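Acyl-coa oxidase (Arabidopsis thaliana, PDB 1W07) oxidises long- and medium-chain acyl-CoAs to 2-trans-enoyl-CoAs with FAD as cofactor, passing the electrons to oxygen to give hydrogen peroxide in peroxisomal beta-oxidation. Local coordinates at residues B[256-261]-B[268-273]; B[14-19]-B[601-606]; B[231-236]-B[414-419]; B[429-434]-B[522-527]. The protein carries 1 engineered substitution. All blocks are in the same frame, centred on the assembly; numbering follows the deposited sequence.

Contact 1: residues B[256-261]-B[268-273]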
# COMPACT_ATOMS: atom_id res chain seq x y z
N MET B 256 40.59 6.01 -7.81
CA MET B 256 41.16 6.34 -9.11
C MET B 256 41.42 5.16 -10.04
O MET B 256 42.54 4.94 -10.47
CB MET B 256 42.46 7.14 -8.91
CG MET B 256 42.28 8.45 -8.16
SD MET B 256 43.66 9.61 -8.32
CE MET B 256 43.99 10.04 -6.63
N ARG B 257 40.37 4.40 -10.36
CA ARG B 257 40.52 3.28 -11.27
C ARG B 257 40.27 3.74 -12.70
O ARG B 257 40.92 3.29 -13.64
CB ARG B 257 39.52 2.17 -10.95
CG ARG B 257 39.63 1.00 -11.91
CD ARG B 257 38.41 0.08 -11.82
NE ARG B 257 38.48 -1.00 -12.80
CZ ARG B 257 37.49 -1.84 -13.08
NH1 ARG B 257 36.32 -1.75 -12.44
NH2 ARG B 257 37.64 -2.78 -14.00
N LEU B 258 39.31 4.65 -12.86
CA LEU B 258 38.96 5.17 -14.18
C LEU B 258 39.32 6.63 -14.34
O LEU B 258 39.26 7.17 -15.45
CB LEU B 258 37.46 5.01 -14.43
CG LEU B 258 36.83 3.67 -14.07
CD1 LEU B 258 35.46 3.59 -14.74
CD2 LEU B 258 37.72 2.52 -14.53
N SER B 259 39.69 7.28 -13.24
CA SER B 259 40.05 8.70 -13.28
C SER B 259 41.13 8.99 -12.25
O SER B 259 40.98 8.67 -11.07
CB SER B 259 38.83 9.57 -12.98
OG SER B 259 37.75 9.31 -13.87
N LYS B 260 42.22 9.62 -12.69
CA LYS B 260 43.32 9.96 -11.80
C LYS B 260 43.46 11.47 -11.65
O LYS B 260 42.95 12.25 -12.45
CB LYS B 260 44.64 9.40 -12.33
CG LYS B 260 44.84 7.89 -12.17
CD LYS B 260 44.06 7.09 -13.19
CE LYS B 260 44.68 5.71 -13.40
NZ LYS B 260 44.83 4.92 -12.14
N VAL B 261 44.15 11.87 -10.59
CA VAL B 261 44.42 13.27 -10.29
C VAL B 261 45.85 13.34 -9.79
O VAL B 261 46.12 13.07 -8.61
CB VAL B 261 43.48 13.82 -9.20
CG1 VAL B 261 43.91 15.23 -8.82
CG2 VAL B 261 42.04 13.81 -9.70
N VAL B 268 43.45 13.23 -15.18
CA VAL B 268 43.83 12.35 -16.29
C VAL B 268 43.07 11.02 -16.29
O VAL B 268 43.24 10.19 -15.39
CB VAL B 268 45.35 12.04 -16.25
CG1 VAL B 268 45.77 11.39 -17.55
CG2 VAL B 268 46.14 13.33 -15.99
N PRO B 269 42.22 10.80 -17.31
CA PRO B 269 41.45 9.56 -17.42
C PRO B 269 42.39 8.36 -17.55
O PRO B 269 43.42 8.45 -18.22
CB PRO B 269 40.62 9.78 -18.68
CG PRO B 269 40.40 11.25 -18.68
CD PRO B 269 41.78 11.77 -18.32
N SER B 270 42.04 7.24 -16.92
CA SER B 270 42.88 6.05 -16.97
C SER B 270 42.71 5.33 -18.30
O SER B 270 41.96 5.76 -19.17
CB SER B 270 42.50 5.08 -15.85
OG SER B 270 41.21 4.54 -16.07
N ASP B 271 43.43 4.22 -18.45
CA ASP B 271 43.38 3.41 -19.66
C ASP B 271 42.23 2.41 -19.57
O ASP B 271 42.01 1.63 -20.50
CB ASP B 271 44.70 2.65 -19.85
CG ASP B 271 44.93 1.60 -18.77
OD1 ASP B 271 44.89 1.95 -17.57
OD2 ASP B 271 45.16 0.43 -19.12
N VAL B 272 41.51 2.44 -18.45
CA VAL B 272 40.39 1.53 -18.22
C VAL B 272 39.08 2.14 -18.73
O VAL B 272 38.72 3.26 -18.37
CB VAL B 272 40.22 1.20 -16.72
CG1 VAL B 272 39.17 0.11 -16.56
CG2 VAL B 272 41.55 0.76 -16.12
N PRO B 273 38.35 1.40 -19.58
CA PRO B 273 37.08 1.89 -20.12
C PRO B 273 36.11 2.27 -19.01
O PRO B 273 35.93 1.53 -18.04
CB PRO B 273 36.59 0.71 -20.95
CG PRO B 273 37.86 0.07 -21.42
CD PRO B 273 38.69 0.08 -20.15

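Contact 2: residues B[14-19]-B[601-606]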
# COMPACT_ATOMS: atom_id res chain seq x y z
N ALA B 14 -2.46 -31.66 -3.63
CA ALA B 14 -1.39 -31.37 -4.59
C ALA B 14 -1.34 -32.39 -5.71
O ALA B 14 -1.42 -33.59 -5.46
CB ALA B 14 -0.04 -31.31 -3.87
N GLU B 15 -1.20 -31.90 -6.94
CA GLU B 15 -1.11 -32.75 -8.12
C GLU B 15 0.31 -32.74 -8.67
O GLU B 15 0.53 -32.97 -9.86
CB GLU B 15 -2.10 -32.27 -9.19
CG GLU B 15 -3.54 -32.29 -8.68
CD GLU B 15 -4.50 -31.63 -9.63
OE1 GLU B 15 -4.11 -30.62 -10.27
OE2 GLU B 15 -5.66 -32.09 -9.72
N PHE B 16 1.27 -32.48 -7.80
CA PHE B 16 2.68 -32.45 -8.19
C PHE B 16 3.49 -32.68 -6.91
O PHE B 16 2.98 -32.43 -5.82
CB PHE B 16 3.02 -31.09 -8.83
CG PHE B 16 3.05 -29.96 -7.85
CD1 PHE B 16 4.27 -29.50 -7.34
CD2 PHE B 16 1.87 -29.37 -7.39
CE1 PHE B 16 4.31 -28.47 -6.39
CE2 PHE B 16 1.91 -28.34 -6.44
CZ PHE B 16 3.13 -27.90 -5.94
N ASP B 17 4.72 -33.18 -7.03
CA ASP B 17 5.55 -33.44 -5.85
C ASP B 17 6.27 -32.17 -5.43
O ASP B 17 7.16 -31.68 -6.12
CB ASP B 17 6.56 -34.56 -6.10
CG ASP B 17 5.92 -35.96 -6.07
OD1 ASP B 17 5.01 -36.18 -5.26
OD2 ASP B 17 6.36 -36.83 -6.84
N VAL B 18 5.85 -31.65 -4.27
CA VAL B 18 6.39 -30.41 -3.72
C VAL B 18 7.90 -30.42 -3.52
O VAL B 18 8.55 -29.40 -3.74
CB VAL B 18 5.68 -30.05 -2.37
CG1 VAL B 18 5.93 -31.16 -1.33
CG2 VAL B 18 6.18 -28.68 -1.86
N GLU B 19 8.46 -31.54 -3.10
CA GLU B 19 9.89 -31.61 -2.87
C GLU B 19 10.69 -31.27 -4.12
O GLU B 19 11.76 -30.66 -4.03
CB GLU B 19 10.28 -32.99 -2.31
CG GLU B 19 9.72 -33.26 -0.90
CD GLU B 19 10.01 -32.15 0.13
OE1 GLU B 19 11.19 -31.81 0.34
OE2 GLU B 19 9.06 -31.61 0.73
N VAL B 601 -1.73 -24.31 -1.86
CA VAL B 601 -0.93 -24.45 -0.66
C VAL B 601 0.42 -25.10 -0.93
O VAL B 601 1.43 -24.63 -0.42
CB VAL B 601 -1.70 -25.24 0.41
CG1 VAL B 601 -0.76 -25.54 1.60
CG2 VAL B 601 -2.93 -24.44 0.84
N ALA B 602 0.44 -26.17 -1.71
CA ALA B 602 1.70 -26.85 -2.03
C ALA B 602 2.61 -25.92 -2.83
O ALA B 602 3.84 -25.94 -2.66
CB ALA B 602 1.43 -28.14 -2.82
N LEU B 603 2.03 -25.09 -3.70
CA LEU B 603 2.86 -24.17 -4.48
C LEU B 603 3.60 -23.15 -3.60
O LEU B 603 4.67 -22.67 -3.98
CB LEU B 603 2.00 -23.45 -5.52
CG LEU B 603 1.56 -24.32 -6.71
CD1 LEU B 603 0.56 -23.57 -7.57
CD2 LEU B 603 2.78 -24.72 -7.51
N VAL B 604 3.05 -22.81 -2.44
CA VAL B 604 3.75 -21.87 -1.57
C VAL B 604 4.66 -22.62 -0.60
O VAL B 604 5.62 -22.04 -0.07
CB VAL B 604 2.78 -20.93 -0.79
CG1 VAL B 604 1.92 -20.15 -1.78
CG2 VAL B 604 1.92 -21.71 0.24
N ASP B 605 4.39 -23.91 -0.38
CA ASP B 605 5.23 -24.70 0.51
C ASP B 605 6.55 -24.91 -0.21
O ASP B 605 7.60 -25.10 0.41
CB ASP B 605 4.62 -26.08 0.81
CG ASP B 605 3.37 -26.02 1.68
OD1 ASP B 605 3.23 -25.08 2.50
OD2 ASP B 605 2.53 -26.95 1.55
N ALA B 606 6.51 -24.87 -1.54
CA ALA B 606 7.72 -25.04 -2.34
C ALA B 606 8.78 -24.00 -2.00
O ALA B 606 9.97 -24.19 -2.27
CB ALA B 606 7.37 -24.97 -3.83

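Contact 3: residues B[231-236]-B[414-419]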
# COMPACT_ATOMS: atom_id res chain seq x y z
N ASN B 231 6.36 -0.47 11.95
CA ASN B 231 6.90 -0.90 13.24
C ASN B 231 8.01 -1.90 12.96
O ASN B 231 7.76 -2.95 12.38
CB ASN B 231 5.81 -1.56 14.07
CG ASN B 231 4.74 -0.59 14.49
OD1 ASN B 231 5.02 0.38 15.19
ND2 ASN B 231 3.51 -0.84 14.07
N GLY B 232 9.23 -1.59 13.39
CA GLY B 232 10.35 -2.46 13.12
C GLY B 232 10.85 -2.11 11.73
O GLY B 232 11.29 -0.98 11.49
N ALA B 233 10.79 -3.07 10.82
CA ALA B 233 11.20 -2.87 9.44
C ALA B 233 12.59 -2.24 9.28
O ALA B 233 13.58 -2.77 9.78
CB ALA B 233 10.13 -2.03 8.71
N TYR B 234 12.67 -1.11 8.58
CA TYR B 234 13.95 -0.46 8.36
C TYR B 234 14.40 0.39 9.55
O TYR B 234 15.45 1.03 9.50
CB TYR B 234 13.90 0.43 7.11
CG TYR B 234 14.64 -0.11 5.91
CD1 TYR B 234 14.06 -1.06 5.08
CD2 TYR B 234 15.94 0.33 5.62
CE1 TYR B 234 14.76 -1.57 3.97
CE2 TYR B 234 16.63 -0.16 4.52
CZ TYR B 234 16.03 -1.11 3.70
OH TYR B 234 16.70 -1.60 2.60
N ASN B 235 13.63 0.39 10.63
CA ASN B 235 14.01 1.20 11.77
C ASN B 235 15.18 0.62 12.56
O ASN B 235 15.70 1.26 13.47
CB ASN B 235 12.80 1.47 12.64
CG ASN B 235 11.89 2.51 12.02
OD1 ASN B 235 12.31 3.64 11.77
ND2 ASN B 235 10.65 2.14 11.74
N SER B 236 15.63 -0.57 12.17
CA SER B 236 16.78 -1.20 12.79
C SER B 236 18.01 -0.67 12.04
O SER B 236 19.15 -0.84 12.50
CB SER B 236 16.71 -2.71 12.64
OG SER B 236 16.49 -3.07 11.29
N PHE B 414 5.57 -5.19 4.04
CA PHE B 414 5.29 -4.14 3.08
C PHE B 414 6.17 -2.93 3.36
O PHE B 414 6.84 -2.38 2.47
CB PHE B 414 3.82 -3.72 3.17
CG PHE B 414 3.44 -2.59 2.24
CD1 PHE B 414 3.40 -2.80 0.86
CD2 PHE B 414 3.16 -1.33 2.73
CE1 PHE B 414 3.08 -1.76 -0.01
CE2 PHE B 414 2.84 -0.27 1.86
CZ PHE B 414 2.80 -0.49 0.48
N ALA B 415 6.18 -2.50 4.62
CA ALA B 415 6.97 -1.34 5.00
C ALA B 415 8.47 -1.56 4.73
O ALA B 415 9.14 -0.68 4.21
CB ALA B 415 6.73 -1.02 6.48
N VAL B 416 8.98 -2.74 5.07
CA VAL B 416 10.40 -2.98 4.86
C VAL B 416 10.75 -3.12 3.37
O VAL B 416 11.87 -2.78 2.95
CB VAL B 416 10.87 -4.24 5.63
CG1 VAL B 416 10.45 -5.51 4.90
CG2 VAL B 416 12.38 -4.18 5.83
N TYR B 417 9.79 -3.58 2.56
CA TYR B 417 10.03 -3.76 1.13
C TYR B 417 9.92 -2.51 0.24
O TYR B 417 10.73 -2.35 -0.68
CB TYR B 417 9.08 -4.82 0.55
CG TYR B 417 9.39 -5.10 -0.91
CD1 TYR B 417 10.49 -5.90 -1.25
CD2 TYR B 417 8.69 -4.47 -1.94
CE1 TYR B 417 10.88 -6.06 -2.57
CE2 TYR B 417 9.08 -4.62 -3.27
CZ TYR B 417 10.18 -5.41 -3.58
OH TYR B 417 10.58 -5.60 -4.88
N VAL B 418 8.93 -1.64 0.51
CA VAL B 418 8.68 -0.44 -0.30
C VAL B 418 9.84 0.43 -0.73
O VAL B 418 9.79 1.06 -1.80
CB VAL B 418 7.62 0.51 0.33
CG1 VAL B 418 6.25 -0.03 0.07
CG2 VAL B 418 7.86 0.70 1.80
N PRO B 419 10.89 0.50 0.08
CA PRO B 419 12.02 1.34 -0.35
C PRO B 419 12.56 0.85 -1.71
O PRO B 419 13.23 1.60 -2.43
CB PRO B 419 13.03 1.14 0.77
CG PRO B 419 12.17 0.95 1.96
CD PRO B 419 11.10 0.03 1.46

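Contact 4: residues B[429-434]-B[522-527]. With FAD (flavin-adenine dinucleotide), chain I.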
# COMPACT_ATOMS: atom_id res chain seq x y z
N VAL B 429 11.33 7.16 -13.03
CA VAL B 429 12.50 7.69 -13.71
C VAL B 429 13.19 6.57 -14.49
O VAL B 429 13.59 6.76 -15.64
CB VAL B 429 13.50 8.30 -12.71
CG1 VAL B 429 14.77 8.70 -13.44
CG2 VAL B 429 12.89 9.51 -12.03
N LEU B 430 13.32 5.39 -13.89
CA LEU B 430 13.97 4.26 -14.56
C LEU B 430 13.24 3.82 -15.83
O LEU B 430 13.87 3.49 -16.82
CB LEU B 430 14.10 3.06 -13.60
CG LEU B 430 15.13 3.25 -12.49
CD1 LEU B 430 15.03 2.13 -11.44
CD2 LEU B 430 16.51 3.28 -13.12
N GLN B 431 11.91 3.82 -15.78
CA GLN B 431 11.12 3.42 -16.94
C GLN B 431 11.23 4.44 -18.07
O GLN B 431 11.06 4.10 -19.24
CB GLN B 431 9.65 3.22 -16.55
CG GLN B 431 9.36 1.93 -15.75
CD GLN B 431 9.60 0.65 -16.55
OE1 GLN B 431 10.13 0.68 -17.66
NE2 GLN B 431 9.19 -0.48 -15.99
N LEU B 432 11.53 5.69 -17.72
CA LEU B 432 11.69 6.72 -18.75
C LEU B 432 12.97 6.46 -19.52
O LEU B 432 13.07 6.76 -20.71
CB LEU B 432 11.71 8.11 -18.11
CG LEU B 432 10.35 8.59 -17.57
CD1 LEU B 432 10.53 9.86 -16.75
CD2 LEU B 432 9.41 8.82 -18.74
N GLN B 433 13.96 5.90 -18.84
CA GLN B 433 15.23 5.58 -19.49
C GLN B 433 14.97 4.48 -20.51
O GLN B 433 15.51 4.51 -21.62
CB GLN B 433 16.26 5.12 -18.46
CG GLN B 433 16.95 6.27 -17.73
CD GLN B 433 17.57 5.86 -16.41
OE1 GLN B 433 18.12 4.76 -16.27
NE2 GLN B 433 17.50 6.75 -15.43
N VAL B 434 14.14 3.51 -20.14
CA VAL B 434 13.81 2.42 -21.06
C VAL B 434 13.09 3.01 -22.27
O VAL B 434 13.37 2.63 -23.41
CB VAL B 434 12.89 1.37 -20.37
CG1 VAL B 434 12.42 0.32 -21.40
CG2 VAL B 434 13.64 0.69 -19.24
N ALA B 522 4.42 2.43 -22.53
CA ALA B 522 5.04 1.62 -23.59
C ALA B 522 6.25 0.86 -23.05
O ALA B 522 6.49 -0.29 -23.43
CB ALA B 522 5.47 2.51 -24.77
N ALA B 523 7.02 1.51 -22.18
CA ALA B 523 8.20 0.90 -21.59
C ALA B 523 7.77 -0.25 -20.67
O ALA B 523 8.42 -1.29 -20.61
CB ALA B 523 9.00 1.95 -20.81
N ILE B 524 6.67 -0.05 -19.95
CA ILE B 524 6.14 -1.09 -19.07
C ILE B 524 5.70 -2.29 -19.89
O ILE B 524 5.97 -3.43 -19.50
CB ILE B 524 4.94 -0.57 -18.23
CG1 ILE B 524 5.47 0.32 -17.09
CG2 ILE B 524 4.10 -1.75 -17.70
CD1 ILE B 524 4.40 1.06 -16.36
N ALA B 525 5.03 -2.05 -21.02
CA ALA B 525 4.57 -3.15 -21.89
C ALA B 525 5.77 -3.94 -22.39
O ALA B 525 5.72 -5.16 -22.49
CB ALA B 525 3.75 -2.60 -23.08
N HIS B 526 6.86 -3.25 -22.71
CA HIS B 526 8.07 -3.91 -23.17
C HIS B 526 8.63 -4.82 -22.07
O HIS B 526 8.94 -5.98 -22.31
CB HIS B 526 9.12 -2.88 -23.56
CG HIS B 526 10.44 -3.48 -23.95
ND1 HIS B 526 10.62 -4.19 -25.11
CD2 HIS B 526 11.64 -3.46 -23.33
CE1 HIS B 526 11.88 -4.58 -25.19
NE2 HIS B 526 12.52 -4.15 -24.12
N CYS B 527 8.76 -4.28 -20.86
CA CYS B 527 9.26 -5.06 -19.73
C CYS B 527 8.39 -6.28 -19.42
O CYS B 527 8.91 -7.33 -19.03
CB CYS B 527 9.35 -4.20 -18.48
SG CYS B 527 10.53 -2.87 -18.66
PA FAD I . 12.92 11.91 -6.85
O1A FAD I . 13.82 11.34 -7.89
O2A FAD I . 13.14 13.31 -6.43
O5B FAD I . 11.40 11.72 -7.35
C5B FAD I . 10.31 12.27 -6.60
C4B FAD I . 9.04 12.28 -7.46
O4B FAD I . 9.34 13.05 -8.64
C3B FAD I . 8.68 10.87 -7.93
O3B FAD I . 7.28 10.80 -8.19
C2B FAD I . 9.48 10.74 -9.22
O2B FAD I . 8.83 9.85 -10.12
C1B FAD I . 9.33 12.16 -9.78
N9A FAD I . 10.43 12.49 -10.72
C8A FAD I . 11.68 12.80 -10.38
N7A FAD I . 12.40 13.03 -11.48
C5A FAD I . 11.60 12.85 -12.53
C6A FAD I . 11.78 12.95 -13.90
N6A FAD I . 12.97 13.20 -14.43
N1A FAD I . 10.67 12.73 -14.74
C2A FAD I . 9.43 12.40 -14.18
N3A FAD I . 9.31 12.30 -12.87
C4A FAD I . 10.34 12.51 -12.04
N1 FAD I . 21.16 6.62 -0.95
C2 FAD I . 22.54 6.41 -0.78
O2 FAD I . 23.34 7.13 -1.37
N3 FAD I . 22.98 5.39 0.07
C4 FAD I . 22.06 4.59 0.75
O4 FAD I . 22.46 3.67 1.47
C4X FAD I . 20.69 4.82 0.60
N5 FAD I . 19.75 4.08 1.33
C5X FAD I . 18.38 4.31 1.20
C6 FAD I . 17.48 3.64 2.03
C7 FAD I . 16.13 3.95 1.98
C7M FAD I . 15.17 3.21 2.91
C8 FAD I . 15.67 4.93 1.09
C8M FAD I . 14.18 5.30 1.01
C9 FAD I . 16.57 5.59 0.26
C9A FAD I . 17.93 5.28 0.31
N10 FAD I . 18.86 5.99 -0.47
C10 FAD I . 20.24 5.82 -0.25
C1' FAD I . 18.42 7.01 -1.45
C2' FAD I . 17.89 6.33 -2.71
O2' FAD I . 18.87 5.42 -3.23
C3' FAD I . 17.46 7.29 -3.82
O3' FAD I . 18.57 8.13 -4.18
C4' FAD I . 16.29 8.18 -3.40
O4' FAD I . 15.38 7.49 -2.54
C5' FAD I . 15.55 8.66 -4.66
O5' FAD I . 14.35 9.34 -4.30
P FAD I . 14.20 10.92 -4.54
O1P FAD I . 13.82 11.52 -3.24
O2P FAD I . 15.42 11.42 -5.22
O3P FAD I . 12.95 10.97 -5.55

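Contact 1: residues B[256-261]-B[268-273]
Lys260 and Val268 face each other as the antiparallel hydrogen-bonded pair of a short beta hairpin, strand 259-261 against strand 267-269. Each gives its N-H to the other's carbonyl: Lys260 N to Val268 O and Val268 N to Lys260 O both measure 2.9 Å. Next along, Ser259 and Pro269 make the non-hydrogen-bonded pair, a place where the ladder does not call on the N-H that proline lacks. This strand end is the looser part: Val268, on the Lys260 face, and Pro269, on the Ser259 face, are both exposed. A platinum(II) ion is bound about 4 Å from the Lys260 side chain.

The tight part lies just past the strands, where Ser270 turns into the bend at Arg257 and Leu258. With chi1 at 69° its hydroxyl sits between backbone N and carbonyl carbon, from where OG donates to Arg257 O at 2.7 Å. The same OG accepts from Val272 N at 3.2 Å, which makes an ST turn, so two bonds grip the hydroxyl, one given and one received. A nearly straight bond (175°) joins Ser270 N to Leu258 O, the donor standing above the carbonyl plane. Lys260 arches over all this: bends at chi2 and chi4 press its CE onto Ser270 CB, a close 3.3 Å, and NZ donates to Met256 O, which Thr115 also reaches. Arg257, its NH1 bonded to Gly112, runs across Val272. Leu258 also crosses Val272 at about a right angle, bringing CD2 to a tight 3.5 Å from Val272 CG1.

Contact 2: residues B[14-19]-B[601-606]
Phe16 drives its ring against Ala602 and Leu603, and so packs the start of the N-terminal acyl-CoA oxidase region on the short helix 600-605 of the C-terminal helical region, nearly 600 residues later. Its CB already heads for that helix. A chi1 of 71° puts CG between the backbone N and the carbonyl carbon, and the ring continues inward from there. On the leading side CE2 comes to 3.7 Å from Ala602 CB. At the tip CZ is shared: it lies 3.6 Å from Ala602 CB and 3.6 Å from Leu603 CD2, while the backbone N of Leu603 sits at the ring edge, in plane. Leu603 starts out pointing the other way, but its CD2 swings back, and the two side chains cross obliquely. Met21 packs on both.

Ala602 is the common floor. Its CB also meets Ala14 CB at 3.6 Å. Further along, Val18 places CG2 anti to its own N, which sets that methyl on the helix backbone: 3.7 Å from Ala602 O and 3.8 Å from Ala606 N, two atoms joined by a helical hydrogen bond. Asp605 meets Val18 through CB, while its carboxylate forms salt bridges to Arg11 and Arg305.

Polar ties lie around the contact: Glu15 N bonds Asn599 and Asp17 pairs through its backbone with Lys546. The two segments themselves meet through apolar side-chain atoms and the helix backbone, with no polar bond between them, so the fit depends on shape and on the exclusion of water, and charge is paired beside it.

Contact 3: residues B[231-236]-B[414-419]
Tyr234 and Val416 cross at about a right angle where a loop of the beta domain meets the end of helix 410-417 in the helical domain, an interface of the acyl-CoA oxidase fold close to the flavin. The loop is a type II' beta turn over residues 232-235, closed by Asn235 N bonding Gly232 O at 2.8 Å, with Ala233 and Tyr234 at its two corners.

The tyrosine ring comes in beside Val416 and the 3-10 continuation at Pro419. Its edge is turned to the carbonyl of Val416, so that CE1 lies 3.3 Å from Val416 O, which sits near the ring plane, close enough for a weak C-H to oxygen contact. Val416 replies with a branch: chi1 of 78° carries CG2 anti to the backbone N, and CG2 lies 3.6 Å from Tyr234 CD1. Further on, Tyr234 CE1 is 4.1 Å from Pro419 CG, approached obliquely. Tyr404 of the second subunit packs on both Tyr234 and Pro419.

FAD touches Tyr234 and Pro419 too, which makes this corner a piece of the cofactor's surroundings at the dimer interface. Polar support comes from beside the contact: Glu412 accepts from Ala233 N, and Trp406 donates to Asn231 O. At the first corner of the turn the Ala233 methyl points toward the helix, its CB 3.9 Å from Val416 CB and 4.2 Å from Ala415 CB.

Contact 4: residues B[429-434]-B[522-527]
Gln431 reaches across to helix 516-538, chi1 at -74° setting CG beside the backbone N and chi2 at -66° bending the chain, and this brings its amide to Ala523, Ile524 and Cys527. The setting is a nearly perpendicular crossing of helices 427-443 and 516-538, which joins the C-alpha1 region to the C-terminal helical region of the acyl-CoA oxidase fold, the short segments at 81° with their axes 8.9 Å apart.

At the crossing, Ala523 CB lies 3.4 Å from Gln431 O. The amide OE1 is 3.6 Å from Ala523 CB and 3.7 Å from Cys527 SG, and this buried oxygen has no polar partner anywhere in the model. On the nitrogen side NE2 passes Ile524 CG1 at 4.0 Å, the two side chains crossing at about a right angle. Nearly a turn on, Val434 CG1 packs on Ala523 CB and approaches the ring of His526, whose ND1 bonds Tyr457.

Away from the crossing the helix also meets the cofactor. Asp426, which binds FAD, also accepts from Val429 N, and the adenine is met by Val429 CG2, 3.6 Å from FAD N7A, and Leu432 CD1, 3.5 Å from FAD N1A.

In the fold
Contact 1 is the surface one, a hairpin built on backbone bonds and a serine hydroxyl, about 32 Å from the chain's centre and far from the flavin. The other three are buried and work mainly through side-chain packing. Contact 2, across the centre from contact 1, joins the N-terminal segment to a helix late in the chain and encloses the other contacts along the sequence. Contacts 3 and 4 use consecutive helices, 410-417 and 427-443, and lie about 9 Å apart at their nearest atoms; both border FAD. Contact 3 sets a beta-domain loop on a helix end beside the second subunit, whereas contact 4 joins two helices and buries a glutamine oxygen that has no polar partner in the model.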